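Side-chain contacts in O-methyltransferase (Bacillus halodurans, PDB 2GPY), which probably transfers a methyl group from S-adenosylmethionine to a hydroxyl of a small substrate, with help from a divalent metal ion: residues B[36-41]-B[206-211]; B[62-67]-B[134-139]; B[17-22]-B[42-47]; B[48-53]-B[74-79]. All coordinates share one frame; numbering follows the deposited sequence.

Contact 1. Residues B[36-41]-B[206-211]; sequences PIMDLL and DGIAIS. With MG (magnesium ion), chain G; ZN (zinc ion), chain H.
D39 and D206 lie side by side, linked mainly through water, some of it bound to magnesium. D206 joins two metals with one carboxylate. Its OD2 binds the magnesium ion at 2.1 Å, and its OD1 binds a zinc ion, also at 2.1 Å. N160 and four waters complete the six ligands of the magnesium. D39 does not touch the metal and acts from the second shell. Its OD1 lies 2.6 Å from water 3, a magnesium ligand that bridges it to the metal. Water 1, another ligand, donates to the carbonyl O of I37.

A second water path runs to the backbone. Water 2 accepts from D206 N and bridges to D39 OD1, 2.8 Å from each. The two side chains run alongside each other in opposing senses, their carboxylate planes 36° apart. D39 OD1 and D206 OD2 are 3.8 Å apart. D39 CG sits between its backbone N and carbonyl carbon (chi1 71°). From there OD2 caps the start of helix 40-53 through G42 N, while OD1 serves the waters.

The apolar part is one pair. M38, a selenomethionine, runs extended beyond CG and crosses I208 at about a right angle. Its CE ends 3.6 Å from I208 CD1. L46 of helix 40-53 packs against both residues. The contact thus joins the start of that helix to strand 208-213, an antiparallel strand of the Rossmann-like methyltransferase sheet.

The chemistry implies a layered site. D206 holds the metals, and D39, fixed by its cap, probably orients the water shell of the magnesium, consistent with a metal-dependent O-methyltransferase.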
loop_
_atom_site.group_PDB
_atom_site.type_symbol
_atom_site.label_atom_id
_atom_site.label_comp_id
_atom_site.label_asym_id
_atom_site.label_seq_id
_atom_site.Cartn_x
_atom_site.Cartn_y
_atom_site.Cartn_z
ATOM N N PRO B 36 18.475 12.261 12.267
ATOM C CA PRO B 36 17.155 11.739 11.892
ATOM C C PRO B 36 17.228 10.477 11.043
ATOM O O PRO B 36 17.908 10.473 10.027
ATOM C CB PRO B 36 16.576 12.866 11.017
ATOM C CG PRO B 36 17.146 14.110 11.633
ATOM C CD PRO B 36 18.559 13.718 12.034
ATOM N N ILE B 37 16.563 9.418 11.482
ATOM C CA ILE B 37 16.538 8.153 10.752
ATOM C C ILE B 37 15.173 7.549 10.977
ATOM O O ILE B 37 14.622 7.683 12.071
ATOM C CB ILE B 37 17.657 7.180 11.249
ATOM C CG1 ILE B 37 17.712 5.909 10.420
ATOM C CG2 ILE B 37 17.503 6.837 12.730
ATOM C CD1 ILE B 37 18.978 5.060 10.671
HETATM N N MSE B 38 14.608 6.923 9.944
HETATM C CA MSE B 38 13.354 6.204 10.118
HETATM C C MSE B 38 13.561 5.007 11.011
HETATM O O MSE B 38 14.547 4.271 10.877
HETATM C CB MSE B 38 12.778 5.738 8.766
HETATM C CG MSE B 38 11.317 5.460 8.844
HETATM SE SE MSE B 38 10.660 5.101 7.050
HETATM C CE MSE B 38 8.842 4.997 7.579
ATOM N N ASP B 39 12.627 4.817 11.936
ATOM C CA ASP B 39 12.678 3.698 12.851
ATOM C C ASP B 39 12.609 2.405 12.068
ATOM O O ASP B 39 12.039 2.354 10.972
ATOM C CB ASP B 39 11.535 3.764 13.863
ATOM C CG ASP B 39 10.188 3.462 13.248
ATOM O OD1 ASP B 39 9.610 4.351 12.573
ATOM O OD2 ASP B 39 9.698 2.325 13.459
ATOM N N LEU B 40 13.200 1.360 12.630
ATOM C CA LEU B 40 13.395 0.130 11.882
ATOM C C LEU B 40 12.096 -0.562 11.434
ATOM O O LEU B 40 12.002 -1.025 10.291
ATOM C CB LEU B 40 14.233 -0.828 12.727
ATOM C CG LEU B 40 14.947 -1.996 12.060
ATOM C CD1 LEU B 40 15.950 -2.602 13.051
ATOM C CD2 LEU B 40 13.984 -3.036 11.619
ATOM N N LEU B 41 11.130 -0.697 12.342
ATOM C CA LEU B 41 9.847 -1.299 11.961
ATOM C C LEU B 41 9.065 -0.533 10.925
ATOM O O LEU B 41 8.515 -1.150 10.024
ATOM C CB LEU B 41 8.979 -1.654 13.167
ATOM C CG LEU B 41 8.771 -3.184 13.112
ATOM C CD1 LEU B 41 9.676 -3.918 14.041
ATOM C CD2 LEU B 41 7.341 -3.539 13.410
ATOM N N ASP B 206 6.275 5.124 13.303
ATOM C CA ASP B 206 5.780 6.361 13.920
ATOM C C ASP B 206 4.533 6.929 13.223
ATOM O O ASP B 206 4.151 8.082 13.434
ATOM C CB ASP B 206 6.926 7.393 13.963
ATOM C CG ASP B 206 7.991 7.024 14.982
ATOM O OD1 ASP B 206 7.636 6.335 15.961
ATOM O OD2 ASP B 206 9.174 7.421 14.844
ATOM N N GLY B 207 3.891 6.107 12.395
ATOM C CA GLY B 207 2.777 6.562 11.572
ATOM C C GLY B 207 3.297 6.989 10.210
ATOM O O GLY B 207 4.260 7.792 10.105
ATOM N N ILE B 208 2.701 6.407 9.175
ATOM C CA ILE B 208 3.022 6.745 7.804
ATOM C C ILE B 208 1.724 7.100 7.108
ATOM O O ILE B 208 0.800 6.280 7.078
ATOM C CB ILE B 208 3.667 5.584 7.065
ATOM C CG1 ILE B 208 4.938 5.090 7.803
ATOM C CG2 ILE B 208 4.012 6.027 5.609
ATOM C CD1 ILE B 208 5.503 3.808 7.192
ATOM N N ALA B 209 1.632 8.318 6.579
ATOM C CA ALA B 209 0.465 8.660 5.764
ATOM C C ALA B 209 0.785 8.292 4.332
ATOM O O ALA B 209 1.908 8.543 3.850
ATOM C CB ALA B 209 0.165 10.121 5.864
ATOM N N ILE B 210 -0.165 7.652 3.670
ATOM C CA ILE B 210 -0.013 7.291 2.256
ATOM C C ILE B 210 -1.094 8.027 1.501
ATOM O O ILE B 210 -2.285 7.733 1.640
ATOM C CB ILE B 210 -0.155 5.792 2.045
ATOM C CG1 ILE B 210 0.903 5.065 2.890
ATOM C CG2 ILE B 210 0.046 5.434 0.583
ATOM C CD1 ILE B 210 0.312 3.908 3.557
ATOM N N SER B 211 -0.672 9.032 0.748
ATOM C CA SER B 211 -1.600 9.834 -0.037
ATOM C C SER B 211 -1.510 9.384 -1.478
ATOM O O SER B 211 -0.443 9.451 -2.085
ATOM C CB SER B 211 -1.226 11.328 0.069
ATOM O OG SER B 211 -1.156 11.724 1.428
HETATM MG MG MG G . 10.344 8.453 13.436
HETATM ZN ZN ZN H . 9.171 5.801 17.298
HETATM O O HOH W 1 11.929 9.247 12.309
HETATM O O HOH W 2 7.540 5.101 10.779
HETATM O O HOH W 3 10.064 6.831 12.012
HETATM O O HOH W 4 10.932 9.938 14.727
HETATM O O HOH W 5 11.754 7.309 14.390
#

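Contact 2. Residues B[62-67]-B[134-139]; sequences GTAIGY and AAKGQY
K136 and G62 form a single lysine-to-backbone hydrogen bond between two loops of the Rossmann-like fold. The loops follow strands 57-61 and 127-133, which are neighbours in the parallel part of the sheet. K136 NZ donates to the carbonyl O of G62 at 3.0 Å. The amine comes in from above the carbonyl plane, 41° out of it, with a C=O...N angle of 117°. K136 CG lies anti to its carbonyl carbon (chi1 -69°), and the rest of the chain runs extended across to G62. The methyl of A64 borders the amine, with CB 4.2 Å from K136 NZ.

G62 has a positive phi and no side chain. A beta carbon here would run into the amine of K136 and into the preceding carbonyl. The next residues fold into a type II' turn from T63 to G66, closed by G66 N on T63 O at 2.9 Å. A64 N is held by the carboxylate of E85. On the other loop, K136 begins a type II turn that leads into helix 139-146. The Y139 ring takes A134 CA over one face, and its hydroxyl bonds S158.

With a leucine in place of K136, the carbonyl of G62 would probably be left without its lysine donor and the two loops without their polar tie.

In methyltransferases of this fold the glycine-rich loop after the first strand binds S-adenosylmethionine, although no cofactor is bound here. The K136 side chain is about 9 Å from the magnesium ion, so the bond probably helps to hold the likely cofactor loop next to the metal side of the site.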
loop_
_atom_site.group_PDB
_atom_site.type_symbol
_atom_site.label_atom_id
_atom_site.label_comp_id
_atom_site.label_asym_id
_atom_site.label_seq_id
_atom_site.Cartn_x
_atom_site.Cartn_y
_atom_site.Cartn_z
ATOM N N GLY B 62 15.002 15.521 2.125
ATOM C CA GLY B 62 15.644 15.325 3.416
ATOM C C GLY B 62 16.429 14.034 3.469
ATOM O O GLY B 62 16.024 13.081 4.136
ATOM N N THR B 63 17.570 13.999 2.776
ATOM C CA THR B 63 18.365 12.771 2.708
ATOM C C THR B 63 19.007 12.348 4.009
ATOM O O THR B 63 19.192 11.150 4.237
ATOM C CB THR B 63 19.256 12.643 1.408
ATOM O OG1 THR B 63 20.506 11.945 1.612
ATOM C CG2 THR B 63 19.379 13.864 0.693
ATOM N N ALA B 64 19.314 13.330 4.853
ATOM C CA ALA B 64 20.020 13.122 6.113
ATOM C C ALA B 64 21.336 12.409 5.747
ATOM O O ALA B 64 22.045 12.920 4.882
ATOM C CB ALA B 64 19.109 12.341 7.137
ATOM N N ILE B 65 21.658 11.236 6.298
ATOM C CA ILE B 65 22.927 10.589 5.901
ATOM C C ILE B 65 22.741 9.503 4.841
ATOM O O ILE B 65 23.630 8.676 4.623
ATOM C CB ILE B 65 23.801 10.090 7.122
ATOM C CG1 ILE B 65 23.042 9.030 7.938
ATOM C CG2 ILE B 65 24.311 11.301 7.955
ATOM C CD1 ILE B 65 23.947 8.129 8.775
ATOM N N GLY B 66 21.558 9.488 4.209
ATOM C CA GLY B 66 21.298 8.628 3.060
ATOM C C GLY B 66 20.729 7.247 3.380
ATOM O O GLY B 66 20.592 6.416 2.485
ATOM N N TYR B 67 20.347 7.013 4.631
ATOM C CA TYR B 67 19.814 5.699 5.016
ATOM C C TYR B 67 18.554 5.279 4.240
ATOM O O TYR B 67 18.520 4.175 3.656
ATOM C CB TYR B 67 19.560 5.692 6.511
ATOM C CG TYR B 67 19.033 4.380 7.043
ATOM C CD1 TYR B 67 19.891 3.327 7.307
ATOM C CD2 TYR B 67 17.679 4.226 7.302
ATOM C CE1 TYR B 67 19.390 2.109 7.811
ATOM C CE2 TYR B 67 17.176 3.042 7.822
ATOM C CZ TYR B 67 18.028 1.997 8.074
ATOM O OH TYR B 67 17.484 0.858 8.622
ATOM N N ALA B 134 6.835 14.497 8.165
ATOM C CA ALA B 134 6.005 15.417 8.943
ATOM C C ALA B 134 6.720 15.965 10.180
ATOM O O ALA B 134 6.209 16.891 10.827
ATOM C CB ALA B 134 4.696 14.754 9.334
ATOM N N ALA B 135 7.880 15.393 10.507
ATOM C CA ALA B 135 8.669 15.813 11.682
ATOM C C ALA B 135 9.819 16.764 11.332
ATOM O O ALA B 135 10.457 17.341 12.232
ATOM C CB ALA B 135 9.209 14.595 12.428
ATOM N N LYS B 136 10.109 16.905 10.041
ATOM C CA LYS B 136 11.122 17.876 9.571
ATOM C C LYS B 136 10.436 19.199 9.245
ATOM O O LYS B 136 9.226 19.241 9.034
ATOM C CB LYS B 136 11.907 17.338 8.366
ATOM C CG LYS B 136 12.832 16.168 8.706
ATOM C CD LYS B 136 13.576 15.626 7.486
ATOM C CE LYS B 136 13.916 14.122 7.667
ATOM N NZ LYS B 136 15.129 13.635 6.910
ATOM N N GLY B 137 11.200 20.288 9.253
ATOM C CA GLY B 137 10.631 21.623 9.053
ATOM C C GLY B 137 10.090 21.755 7.646
ATOM O O GLY B 137 10.525 21.014 6.736
ATOM N N GLN B 138 9.120 22.654 7.470
ATOM C CA GLN B 138 8.603 23.009 6.150
ATOM C C GLN B 138 7.787 21.910 5.451
ATOM O O GLN B 138 7.583 21.955 4.240
ATOM C CB GLN B 138 9.740 23.483 5.242
ATOM C CG GLN B 138 10.383 24.811 5.720
ATOM C CD GLN B 138 11.753 25.008 5.131
ATOM O OE1 GLN B 138 12.631 24.139 5.237
ATOM N NE2 GLN B 138 11.958 26.161 4.505
ATOM N N TYR B 139 7.304 20.950 6.232
ATOM C CA TYR B 139 6.561 19.798 5.717
ATOM C C TYR B 139 5.424 20.208 4.747
ATOM O O TYR B 139 5.315 19.688 3.645
ATOM C CB TYR B 139 5.995 19.009 6.907
ATOM C CG TYR B 139 4.995 17.929 6.569
ATOM C CD1 TYR B 139 5.343 16.848 5.763
ATOM C CD2 TYR B 139 3.707 17.970 7.092
ATOM C CE1 TYR B 139 4.403 15.831 5.464
ATOM C CE2 TYR B 139 2.783 16.968 6.825
ATOM C CZ TYR B 139 3.125 15.915 5.998
ATOM O OH TYR B 139 2.180 14.931 5.746
#

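Contact 3. Residues B[17-22]-B[42-47]; sequences PARDQY and GMESLL
The guanidinium of R19 and the carboxylate of E44 are turned 69° apart and do not pair. R19 NE stays 4.9 Å from E44 OE2. At the edge of the guanidinium, in its plane, lies the carbonyl carbon of P17. R19 NH1 donates to P17 O at 2.9 Å, with the acceptor almost exactly in the guanidinium plane but the donor above the plane of the carbonyl. The E44 carboxylate is bordered by carbon: P17 CD stands 4.0 Å from E44 OE1, and R19 CD stands 3.9 Å from E44 OE2.

The contact sets the N-terminal approach to helix 21-32 against helix 40-53. Both helices precede strand 57-61, the first strand of the Rossmann-like methyltransferase fold. D20 is the N-cap of helix 21-32, and its OD1 accepts a weak bond from Y22 N. Further on, the ring of Y22 meets that of H97, a zinc ligand.

Both charged groups find their mates elsewhere. E44 OE2 forms a salt bridge with R71 of helix 67-75, and R19 NH2 forms one with E27. At this distance the opposite charges of R19 and E44 may still attract weakly. R200 of the second subunit packs on E44, which places this contact beside the dimer interface. A zinc ion is about 6 Å from the E44 side chain.

The shape of the chains explains the near miss. R19 is bent at chi2 and chi3 (76° and 62°), which folds its guanidinium back toward the carbonyl of P17. E44 is bent at chi2, and P17 meets it from the opposite direction. The proline ring thereby brings its CD to within 4.1 Å of E44 CD.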
loop_
_atom_site.group_PDB
_atom_site.type_symbol
_atom_site.label_atom_id
_atom_site.label_comp_id
_atom_site.label_asym_id
_atom_site.label_seq_id
_atom_site.Cartn_x
_atom_site.Cartn_y
_atom_site.Cartn_z
ATOM N N PRO B 17 14.511 -8.693 9.689
ATOM C CA PRO B 17 15.716 -9.402 9.230
ATOM C C PRO B 17 16.992 -8.556 9.312
ATOM O O PRO B 17 16.926 -7.335 9.187
ATOM C CB PRO B 17 15.414 -9.703 7.760
ATOM C CG PRO B 17 14.261 -8.824 7.383
ATOM C CD PRO B 17 13.783 -8.066 8.576
ATOM N N ALA B 18 18.140 -9.212 9.498
ATOM C CA ALA B 18 19.438 -8.516 9.534
ATOM C C ALA B 18 19.732 -7.735 8.248
ATOM O O ALA B 18 19.403 -8.169 7.134
ATOM C CB ALA B 18 20.575 -9.491 9.833
ATOM N N ARG B 19 20.326 -6.559 8.418
ATOM C CA ARG B 19 20.724 -5.745 7.284
ATOM C C ARG B 19 22.197 -6.073 6.992
ATOM O O ARG B 19 22.851 -6.742 7.788
ATOM C CB ARG B 19 20.519 -4.250 7.591
ATOM C CG ARG B 19 19.063 -3.690 7.465
ATOM C CD ARG B 19 18.159 -4.086 8.629
ATOM N NE ARG B 19 18.637 -3.565 9.912
ATOM C CZ ARG B 19 18.585 -4.222 11.070
ATOM N NH1 ARG B 19 18.080 -5.452 11.133
ATOM N NH2 ARG B 19 19.060 -3.653 12.173
ATOM N N ASP B 20 22.699 -5.640 5.842
ATOM C CA ASP B 20 24.142 -5.653 5.567
ATOM C C ASP B 20 24.864 -4.961 6.729
ATOM O O ASP B 20 24.369 -3.958 7.260
ATOM C CB ASP B 20 24.404 -4.952 4.220
ATOM C CG ASP B 20 25.870 -4.519 4.017
ATOM O OD1 ASP B 20 26.816 -5.152 4.543
ATOM O OD2 ASP B 20 26.074 -3.521 3.295
ATOM N N GLN B 21 26.016 -5.491 7.144
ATOM C CA GLN B 21 26.731 -4.900 8.286
ATOM C C GLN B 21 26.910 -3.370 8.127
ATOM O O GLN B 21 26.878 -2.605 9.120
ATOM C CB GLN B 21 28.069 -5.632 8.556
ATOM C CG GLN B 21 29.308 -5.072 7.838
ATOM C CD GLN B 21 30.612 -5.883 8.062
ATOM O OE1 GLN B 21 31.068 -6.044 9.195
ATOM N NE2 GLN B 21 31.231 -6.353 6.966
ATOM N N TYR B 22 27.096 -2.920 6.889
ATOM C CA TYR B 22 27.356 -1.481 6.638
ATOM C C TYR B 22 26.140 -0.634 6.988
ATOM O O TYR B 22 26.289 0.471 7.516
ATOM C CB TYR B 22 27.748 -1.221 5.187
ATOM C CG TYR B 22 28.310 0.174 4.924
ATOM C CD1 TYR B 22 29.679 0.434 5.061
ATOM C CD2 TYR B 22 27.479 1.221 4.512
ATOM C CE1 TYR B 22 30.214 1.710 4.811
ATOM C CE2 TYR B 22 27.997 2.490 4.236
ATOM C CZ TYR B 22 29.365 2.727 4.407
ATOM O OH TYR B 22 29.916 3.953 4.155
ATOM N N GLY B 42 9.025 0.793 11.029
ATOM C CA GLY B 42 8.426 1.631 9.977
ATOM C C GLY B 42 9.138 1.465 8.639
ATOM O O GLY B 42 8.506 1.456 7.570
HETATM N N MSE B 43 10.466 1.376 8.696
HETATM C CA MSE B 43 11.262 1.286 7.474
HETATM C C MSE B 43 10.953 -0.032 6.771
HETATM O O MSE B 43 10.780 -0.067 5.555
HETATM C CB MSE B 43 12.778 1.410 7.785
HETATM C CG MSE B 43 13.620 1.057 6.553
HETATM SE SE MSE B 43 13.375 2.438 5.184
HETATM C CE MSE B 43 14.240 3.329 5.778
ATOM N N GLU B 44 10.918 -1.129 7.525
ATOM C CA GLU B 44 10.673 -2.432 6.905
ATOM C C GLU B 44 9.288 -2.458 6.251
ATOM O O GLU B 44 9.107 -2.990 5.146
ATOM C CB GLU B 44 10.816 -3.562 7.924
ATOM C CG GLU B 44 12.263 -3.730 8.426
ATOM C CD GLU B 44 13.239 -4.226 7.335
ATOM O OE1 GLU B 44 12.802 -4.896 6.376
ATOM O OE2 GLU B 44 14.449 -3.947 7.451
ATOM N N SER B 45 8.312 -1.901 6.957
ATOM C CA SER B 45 6.953 -1.800 6.403
ATOM C C SER B 45 6.895 -0.925 5.185
ATOM O O SER B 45 6.263 -1.304 4.181
ATOM C CB SER B 45 5.966 -1.316 7.466
ATOM O OG SER B 45 5.723 -2.383 8.345
ATOM N N LEU B 46 7.556 0.228 5.238
ATOM C CA LEU B 46 7.592 1.118 4.088
ATOM C C LEU B 46 8.205 0.442 2.875
ATOM O O LEU B 46 7.696 0.578 1.763
ATOM C CB LEU B 46 8.349 2.422 4.378
ATOM C CG LEU B 46 8.175 3.485 3.288
ATOM C CD1 LEU B 46 6.702 3.949 3.288
ATOM C CD2 LEU B 46 9.112 4.650 3.434
ATOM N N LEU B 47 9.321 -0.249 3.070
ATOM C CA LEU B 47 9.996 -0.872 1.929
ATOM C C LEU B 47 9.086 -1.936 1.309
ATOM O O LEU B 47 9.007 -2.105 0.076
ATOM C CB LEU B 47 11.296 -1.519 2.412
ATOM C CG LEU B 47 12.346 -0.492 2.860
ATOM C CD1 LEU B 47 13.499 -1.296 3.420
ATOM C CD2 LEU B 47 12.804 0.402 1.672
#

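Contact 4. Residues B[48-53]-B[74-79]; sequences HLLKMA and QALPEA
L76 CG lies anti to its carbonyl carbon (chi1 -62°), which, with chi2 at 160°, turns both methyls to helix 40-53. K51 CG has the same first torsion (chi1 -70°), and a bend at chi3 leads the chain along A75. The two branches of L76 straddle different parts of the helix. CD1 packs on L50 CB at 3.9 Å. CD2 rests on the backbone, 3.9 Å from K51 CA and equally near L50 O. P55 touches both leucines.

K51 uses its aliphatic part. Its CG lies 3.8 Å from A75 O, and its CE lies 3.9 Å from A75 CB. These are van der Waals contacts.

In the Rossmann-like fold this joins helix 40-53, which precedes the first strand of the sheet, to the end of helix 67-75. L76 is the first residue to leave the helix, and it opens a type I turn to A79 closed by A79 N on L76 O at 2.9 Å.

The amine of K51 belongs to the dimer interface. NZ makes a salt bridge with D198 of the second subunit, and I212 of that subunit packs on the same side chain. Replacing K51 with an alanine would probably leave D198 of the second subunit without its lysine and uncover the methyl of A75. One turn earlier, H48 binds a zinc ion through ND1. Its NE2 is hydrogen-bonded to I210 O of the second subunit.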
loop_
_atom_site.group_PDB
_atom_site.type_symbol
_atom_site.label_atom_id
_atom_site.label_comp_id
_atom_site.label_asym_id
_atom_site.label_seq_id
_atom_site.Cartn_x
_atom_site.Cartn_y
_atom_site.Cartn_z
ATOM N N HIS B 48 8.385 -2.670 2.157
ATOM C CA HIS B 48 7.465 -3.702 1.634
ATOM C C HIS B 48 6.311 -3.084 0.822
ATOM O O HIS B 48 5.907 -3.609 -0.246
ATOM C CB HIS B 48 6.931 -4.559 2.767
ATOM C CG HIS B 48 6.447 -5.909 2.315
ATOM N ND1 HIS B 48 7.310 -6.884 1.884
ATOM C CD2 HIS B 48 5.203 -6.423 2.192
ATOM C CE1 HIS B 48 6.621 -7.956 1.523
ATOM N NE2 HIS B 48 5.341 -7.706 1.712
ATOM N N LEU B 49 5.755 -1.991 1.326
ATOM C CA LEU B 49 4.683 -1.287 0.612
ATOM C C LEU B 49 5.205 -0.727 -0.718
ATOM O O LEU B 49 4.519 -0.777 -1.746
ATOM C CB LEU B 49 4.117 -0.168 1.473
ATOM C CG LEU B 49 3.387 -0.586 2.769
ATOM C CD1 LEU B 49 3.161 0.668 3.605
ATOM C CD2 LEU B 49 2.097 -1.320 2.514
ATOM N N LEU B 50 6.425 -0.214 -0.711
ATOM C CA LEU B 50 7.043 0.230 -1.958
ATOM C C LEU B 50 7.194 -0.916 -2.953
ATOM O O LEU B 50 6.913 -0.735 -4.135
ATOM C CB LEU B 50 8.398 0.902 -1.706
ATOM C CG LEU B 50 8.392 2.279 -1.043
ATOM C CD1 LEU B 50 9.791 2.627 -0.519
ATOM C CD2 LEU B 50 7.892 3.363 -1.995
ATOM N N LYS B 51 7.665 -2.086 -2.507
ATOM C CA LYS B 51 7.838 -3.211 -3.409
ATOM C C LYS B 51 6.510 -3.582 -4.036
ATOM O O LYS B 51 6.450 -3.998 -5.212
ATOM C CB LYS B 51 8.419 -4.444 -2.696
ATOM C CG LYS B 51 9.890 -4.303 -2.276
ATOM C CD LYS B 51 10.318 -5.605 -1.633
ATOM C CE LYS B 51 11.336 -5.384 -0.559
ATOM N NZ LYS B 51 11.804 -6.753 -0.056
HETATM N N MSE B 52 5.450 -3.437 -3.245
HETATM C CA MSE B 52 4.117 -3.760 -3.680
HETATM C C MSE B 52 3.668 -2.799 -4.781
HETATM O O MSE B 52 3.010 -3.217 -5.746
HETATM C CB MSE B 52 3.182 -3.651 -2.469
HETATM C CG MSE B 52 1.925 -4.269 -2.645
HETATM SE SE MSE B 52 0.788 -3.950 -1.089
HETATM C CE MSE B 52 1.907 -3.658 0.136
ATOM N N ALA B 53 3.971 -1.514 -4.598
ATOM C CA ALA B 53 3.652 -0.474 -5.577
ATOM C C ALA B 53 4.590 -0.428 -6.786
ATOM O O ALA B 53 4.202 0.115 -7.811
ATOM C CB ALA B 53 3.603 0.875 -4.910
ATOM N N GLN B 74 18.096 -0.363 -2.513
ATOM C CA GLN B 74 18.381 -1.791 -2.360
ATOM C C GLN B 74 17.113 -2.633 -2.501
ATOM O O GLN B 74 17.166 -3.738 -3.064
ATOM C CB GLN B 74 19.042 -2.071 -1.018
ATOM C CG GLN B 74 20.466 -1.574 -0.931
ATOM C CD GLN B 74 21.084 -1.925 0.409
ATOM O OE1 GLN B 74 22.220 -2.380 0.469
ATOM N NE2 GLN B 74 20.333 -1.726 1.490
ATOM N N ALA B 75 15.983 -2.127 -2.010
ATOM C CA ALA B 75 14.730 -2.901 -2.057
ATOM C C ALA B 75 14.121 -2.920 -3.449
ATOM O O ALA B 75 13.353 -3.827 -3.783
ATOM C CB ALA B 75 13.712 -2.343 -1.060
ATOM N N LEU B 76 14.428 -1.878 -4.232
ATOM C CA LEU B 76 13.874 -1.651 -5.563
ATOM C C LEU B 76 15.020 -1.503 -6.580
ATOM O O LEU B 76 15.317 -0.394 -7.040
ATOM C CB LEU B 76 13.024 -0.373 -5.547
ATOM C CG LEU B 76 11.798 -0.371 -4.606
ATOM C CD1 LEU B 76 11.318 1.061 -4.291
ATOM C CD2 LEU B 76 10.662 -1.226 -5.202
ATOM N N PRO B 77 15.639 -2.622 -6.970
ATOM C CA PRO B 77 16.886 -2.557 -7.802
ATOM C C PRO B 77 16.717 -1.852 -9.158
ATOM O O PRO B 77 17.699 -1.389 -9.746
ATOM C CB PRO B 77 17.264 -4.030 -8.003
ATOM C CG PRO B 77 16.439 -4.808 -6.940
ATOM C CD PRO B 77 15.214 -4.005 -6.678
ATOM N N GLU B 78 15.480 -1.771 -9.633
ATOM C CA GLU B 78 15.163 -1.105 -10.902
ATOM C C GLU B 78 14.890 0.407 -10.806
ATOM O O GLU B 78 14.921 1.113 -11.829
ATOM C CB GLU B 78 13.953 -1.790 -11.538
ATOM C CG GLU B 78 14.208 -3.228 -11.918
ATOM C CD GLU B 78 15.282 -3.343 -12.970
ATOM O OE1 GLU B 78 16.483 -3.429 -12.605
ATOM O OE2 GLU B 78 14.922 -3.344 -14.175
ATOM N N ALA B 79 14.636 0.898 -9.599
ATOM C CA ALA B 79 14.156 2.258 -9.422
ATOM C C ALA B 79 15.313 3.237 -9.325
ATOM O O ALA B 79 16.444 2.860 -9.038
ATOM C CB ALA B 79 13.292 2.362 -8.152
#

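How the contacts relate
Contacts 1, 3 and 4 share helix 40-53, in order from its start to its end, and all three touch the second subunit. Contact 2 lies beside contact 1, their centres 11 Å apart, and joins it where I37 CG1 packs on Y67 CD2 at 3.5 Å. Contact 1 holds the magnesium ion. Contact 2 includes the probable cofactor loop, so these two frame the likely active site. M38 SE of contact 1 packs on M43 CA of contact 3 at 3.9 Å. Contact 4 is farther off, about 16 Å from contact 1 and 20 Å from contact 2 between centres, and meets contact 3 through L47 and A75.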